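Local coordinates for molybdenum ABC transporter, periplasmic molybdenum-binding protein (Vibrio cholerae, PDB 4RXL) that binds tungstate, and probably molybdate, and is thought to deliver the oxyanion to an ABC transporter in the inner membrane, at residues Ile8-Ser13 and Leu55-Asn60; Thr15-Ala20 and Gln222-Phe227. One frame throughout, in Å; residues are numbered along the deposited sequence.

Contact 1: Ile8-Ser13 and Leu55-Asn60. With WO4 (tungstate(VI)ion), chain B.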
# COMPACT_ATOMS: atom_id res chain seq x y z
N ILE A 8 8.74 6.87 -12.31
CA ILE A 8 7.86 5.88 -11.76
C ILE A 8 7.19 6.44 -10.51
O ILE A 8 7.86 6.81 -9.54
CB ILE A 8 8.64 4.60 -11.40
CG1 ILE A 8 9.27 3.98 -12.63
CG2 ILE A 8 7.70 3.61 -10.71
CD1 ILE A 8 10.33 2.97 -12.32
N TYR A 9 5.87 6.47 -10.53
CA TYR A 9 5.07 6.91 -9.39
C TYR A 9 4.51 5.66 -8.75
O TYR A 9 3.84 4.90 -9.44
CB TYR A 9 3.94 7.81 -9.89
CG TYR A 9 4.30 9.27 -10.06
CD1 TYR A 9 5.39 9.66 -10.82
CD2 TYR A 9 3.54 10.27 -9.46
CE1 TYR A 9 5.78 10.99 -10.95
CE2 TYR A 9 3.87 11.60 -9.61
CZ TYR A 9 4.98 11.96 -10.35
OH TYR A 9 5.29 13.29 -10.48
N ALA A 10 4.74 5.41 -7.46
CA ALA A 10 4.32 4.16 -6.84
C ALA A 10 3.80 4.37 -5.43
O ALA A 10 4.40 5.11 -4.64
CB ALA A 10 5.45 3.15 -6.80
N ALA A 11 2.72 3.66 -5.11
CA ALA A 11 2.20 3.59 -3.76
C ALA A 11 3.32 3.41 -2.73
O ALA A 11 4.27 2.63 -2.92
CB ALA A 11 1.25 2.42 -3.65
N SER A 12 3.22 4.10 -1.62
CA SER A 12 4.20 4.00 -0.59
C SER A 12 4.50 2.58 -0.14
O SER A 12 5.64 2.29 0.20
CB SER A 12 3.78 4.82 0.62
OG SER A 12 3.70 6.20 0.26
N SER A 13 3.51 1.68 -0.12
CA SER A 13 3.78 0.31 0.32
C SER A 13 4.73 -0.41 -0.65
O SER A 13 5.25 -1.47 -0.32
CB SER A 13 2.47 -0.51 0.47
OG SER A 13 1.70 -0.50 -0.72
N LEU A 55 5.17 5.61 -15.55
CA LEU A 55 4.55 4.42 -14.96
C LEU A 55 3.93 4.77 -13.64
O LEU A 55 4.50 5.61 -12.90
CB LEU A 55 5.59 3.32 -14.68
CG LEU A 55 6.39 2.69 -15.82
CD1 LEU A 55 7.35 1.68 -15.22
CD2 LEU A 55 5.46 2.03 -16.81
N PHE A 56 2.84 4.09 -13.32
CA PHE A 56 2.13 4.25 -12.05
C PHE A 56 1.77 2.92 -11.44
O PHE A 56 1.16 2.09 -12.07
CB PHE A 56 0.86 5.07 -12.28
CG PHE A 56 -0.02 5.26 -11.04
CD1 PHE A 56 0.48 5.64 -9.80
CD2 PHE A 56 -1.38 5.08 -11.14
CE1 PHE A 56 -0.38 5.84 -8.72
CE2 PHE A 56 -2.22 5.25 -10.06
CZ PHE A 56 -1.72 5.65 -8.86
N ILE A 57 2.16 2.69 -10.20
CA ILE A 57 1.76 1.49 -9.46
C ILE A 57 0.87 1.94 -8.33
O ILE A 57 1.29 2.66 -7.43
CB ILE A 57 2.98 0.72 -8.90
CG1 ILE A 57 3.87 0.25 -10.06
CG2 ILE A 57 2.55 -0.44 -7.99
CD1 ILE A 57 5.20 -0.33 -9.59
N SER A 58 -0.37 1.50 -8.35
CA SER A 58 -1.34 1.82 -7.29
C SER A 58 -1.52 0.67 -6.32
O SER A 58 -1.31 -0.48 -6.67
CB SER A 58 -2.67 2.10 -7.97
OG SER A 58 -3.67 2.45 -7.04
N ALA A 59 -1.93 0.97 -5.08
CA ALA A 59 -2.25 -0.06 -4.10
C ALA A 59 -3.72 -0.48 -4.13
O ALA A 59 -4.15 -1.32 -3.31
CB ALA A 59 -1.84 0.39 -2.72
N ASN A 60 -4.48 0.08 -5.08
CA ASN A 60 -5.79 -0.49 -5.44
C ASN A 60 -6.10 -0.37 -6.93
O ASN A 60 -5.42 0.36 -7.65
CB ASN A 60 -6.92 0.09 -4.58
CG ASN A 60 -7.22 1.54 -4.85
OD1 ASN A 60 -6.76 2.13 -5.83
ND2 ASN A 60 -8.02 2.14 -3.95
W WO4 B . -0.70 3.19 -0.05
O1 WO4 B . -0.00 4.54 1.28
O2 WO4 B . -2.35 2.15 0.56
O3 WO4 B . -1.15 4.16 -1.80
O4 WO4 B . 0.76 1.77 -0.41
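The CB methyl of A11 lies against that of A59, 3.8 Å from A59 CB, where two neighbouring parallel strands end beside the tungstate. Their axes run 5° apart, and the ladder is regular: Y9, paired opposite F56, donates from its N to L55 O and accepts at its O from I57 N, and A11 N gives the last bond, 2.9 Å to I57 O. F56 adds a CA-H...O contact to Y9 O, and that oxygen also sits at the edge of the F56 ring, near its plane. On the other face of the sheet I8 and L55 run side by side, CG1 of I8 being 4.0 Å from CD1 of L55, and A10 CB meets I57 CB next to them.

Beyond the ladder the chain turns into a 3-10 segment. S13 OG sits between its own N and carbonyl carbon (chi1 55°), a turn that brings the hydroxyl to the same tungstate oxygen, O4, as the S13 amide. The S13 N to O4 bond is 2.8 Å, whereas the 2.5 Å from S13 OG to O4 is so short that its exact length is doubtful. A11 CB lies 3.3 Å from tungstate O4. S40 OG, Y171 OH and the amides of A126 and V153 complete the grip. These donors are hydroxyls and backbone amides, with no lysine or arginine among them, which suggests that directional hydrogen bonds, not opposing charges, hold the oxyanion.

Contact 2: Thr15-Ala20 and Gln222-Phe227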
# COMPACT_ATOMS: atom_id res chain seq x y z
N THR A 15 7.55 0.94 -1.77
CA THR A 15 8.82 1.66 -1.69
C THR A 15 10.00 0.70 -1.80
O THR A 15 10.86 0.85 -2.67
CB THR A 15 8.93 2.46 -0.40
OG1 THR A 15 7.95 3.50 -0.42
CG2 THR A 15 10.30 3.08 -0.25
N ASN A 16 10.05 -0.28 -0.91
CA ASN A 16 11.22 -1.12 -0.82
C ASN A 16 11.35 -2.06 -1.98
O ASN A 16 12.43 -2.21 -2.52
CB ASN A 16 11.30 -1.87 0.50
CG ASN A 16 11.31 -0.91 1.66
OD1 ASN A 16 10.27 -0.42 2.07
ND2 ASN A 16 12.47 -0.62 2.17
N ALA A 17 10.25 -2.65 -2.41
CA ALA A 17 10.26 -3.58 -3.52
C ALA A 17 10.65 -2.89 -4.81
O ALA A 17 11.44 -3.45 -5.56
CB ALA A 17 8.88 -4.24 -3.67
N VAL A 18 10.12 -1.69 -5.05
CA VAL A 18 10.50 -0.97 -6.28
C VAL A 18 11.97 -0.55 -6.19
O VAL A 18 12.70 -0.61 -7.18
CB VAL A 18 9.58 0.21 -6.60
CG1 VAL A 18 10.09 1.01 -7.81
CG2 VAL A 18 8.20 -0.34 -6.87
N ASN A 19 12.43 -0.16 -5.02
CA ASN A 19 13.84 0.16 -4.91
C ASN A 19 14.72 -1.06 -5.29
O ASN A 19 15.69 -0.95 -6.02
CB ASN A 19 14.19 0.66 -3.51
CG ASN A 19 13.70 2.09 -3.24
OD1 ASN A 19 13.37 2.85 -4.15
ND2 ASN A 19 13.65 2.43 -1.98
N ALA A 20 14.35 -2.24 -4.78
CA ALA A 20 15.02 -3.47 -5.12
C ALA A 20 14.93 -3.82 -6.61
O ALA A 20 15.89 -4.28 -7.20
CB ALA A 20 14.48 -4.60 -4.28
N GLN A 222 9.97 -12.83 -8.29
CA GLN A 222 10.71 -13.46 -7.18
C GLN A 222 11.12 -12.38 -6.17
O GLN A 222 11.00 -12.59 -4.97
CB GLN A 222 11.92 -14.27 -7.66
CG GLN A 222 11.54 -15.64 -8.18
CD GLN A 222 12.74 -16.43 -8.70
OE1 GLN A 222 13.73 -15.84 -9.17
NE2 GLN A 222 12.66 -17.75 -8.63
N ILE A 223 11.54 -11.21 -6.65
CA ILE A 223 11.86 -10.11 -5.74
C ILE A 223 10.63 -9.66 -4.96
O ILE A 223 10.69 -9.51 -3.75
CB ILE A 223 12.54 -8.96 -6.50
CG1 ILE A 223 13.95 -9.37 -6.87
CG2 ILE A 223 12.52 -7.69 -5.66
CD1 ILE A 223 14.57 -8.59 -8.01
N LEU A 224 9.50 -9.44 -5.65
CA LEU A 224 8.26 -9.07 -4.97
C LEU A 224 7.91 -10.13 -3.93
O LEU A 224 7.53 -9.79 -2.83
CB LEU A 224 7.10 -8.92 -5.96
CG LEU A 224 7.19 -7.65 -6.83
CD1 LEU A 224 6.38 -7.76 -8.11
CD2 LEU A 224 6.77 -6.45 -6.02
N GLN A 225 8.01 -11.41 -4.27
CA GLN A 225 7.72 -12.48 -3.26
C GLN A 225 8.63 -12.37 -2.03
O GLN A 225 8.19 -12.56 -0.90
CB GLN A 225 7.81 -13.89 -3.85
CG GLN A 225 6.98 -14.21 -5.10
CD GLN A 225 5.55 -13.68 -5.06
OE1 GLN A 225 4.80 -13.93 -4.12
NE2 GLN A 225 5.16 -12.95 -6.12
N ARG A 226 9.90 -12.02 -2.23
CA ARG A 226 10.84 -11.94 -1.11
C ARG A 226 10.55 -10.79 -0.17
O ARG A 226 10.87 -10.86 1.03
CB ARG A 226 12.28 -11.89 -1.61
CG ARG A 226 12.68 -13.23 -2.20
CD ARG A 226 14.16 -13.40 -2.22
NE ARG A 226 14.78 -12.65 -3.30
CZ ARG A 226 15.09 -13.16 -4.50
NH1 ARG A 226 15.69 -12.39 -5.39
NH2 ARG A 226 14.80 -14.42 -4.82
N PHE A 227 9.94 -9.73 -0.70
CA PHE A 227 9.48 -8.59 0.10
C PHE A 227 8.10 -8.85 0.71
O PHE A 227 7.55 -7.99 1.38
CB PHE A 227 9.52 -7.31 -0.73
CG PHE A 227 10.91 -6.73 -0.88
CD1 PHE A 227 11.76 -7.16 -1.87
CD2 PHE A 227 11.38 -5.76 0.00
CE1 PHE A 227 13.06 -6.67 -1.98
CE2 PHE A 227 12.64 -5.23 -0.14
CZ PHE A 227 13.50 -5.69 -1.11
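The 3.0 Å bond from A20 N to N16 O closes the helical turn against which the F227 ring lies. This is helix-helix packing on one lobe of the periplasmic binding protein fold: the start of helix 15-28 meets the end of helix 218-226, with segment axes 9.6 Å apart at closest approach and N-to-C directions 146° apart.

F227 follows the last turn of its helix, its N bonded to I223 O and more weakly to L224 O. Its CG stands anti to its carbonyl carbon (chi1 -78°), a torsion that carries the ring toward helix 15-28 and leaves I223 O in the ring plane, at the edge. One face receives the backbone of A17, whose CA is 4.1 Å from the ring centroid and 9° off the normal, good geometry for a CH-pi contact. A20 and N16 approach obliquely: A20 CB is 3.4 Å from F227 CE1, and N16 CB is 3.7 Å from F227 CE2. The amide of N16 turns from the interface, its OD1 bonding R154 NH1, on the helix that begins with ligand-pocket residue V153.

Beside the ring, the methyls of the two alanines meet branched side chains of helix 218-226. I223 CG2, anti to its own backbone N, meets A20 CB, and L224 extends its CD2 methyl to 3.9 Å from A17 CB.

How the contacts relate
The two contacts alternate along the chain: 8-13, 15-20, 55-60, then 222-227 near the C-terminus. Their centres lie 13 Å apart in the same lobe. Strand 6-11 leads almost directly into helix 15-28, and the side chain of T15 on that helix bonds S12 O of contact 1. Helix 15-28 also packs on the sheet of contact 1, with I57 CD1 4.0 Å from V18 CG2, while a neighbouring side of it, with N16, A17 and A20, meets helix 218-226 in contact 2. The two helices thus lie side by side. Only contact 1 touches tungstate; contact 2 ties the C-terminal helix to the helix that follows the ligand-binding turn.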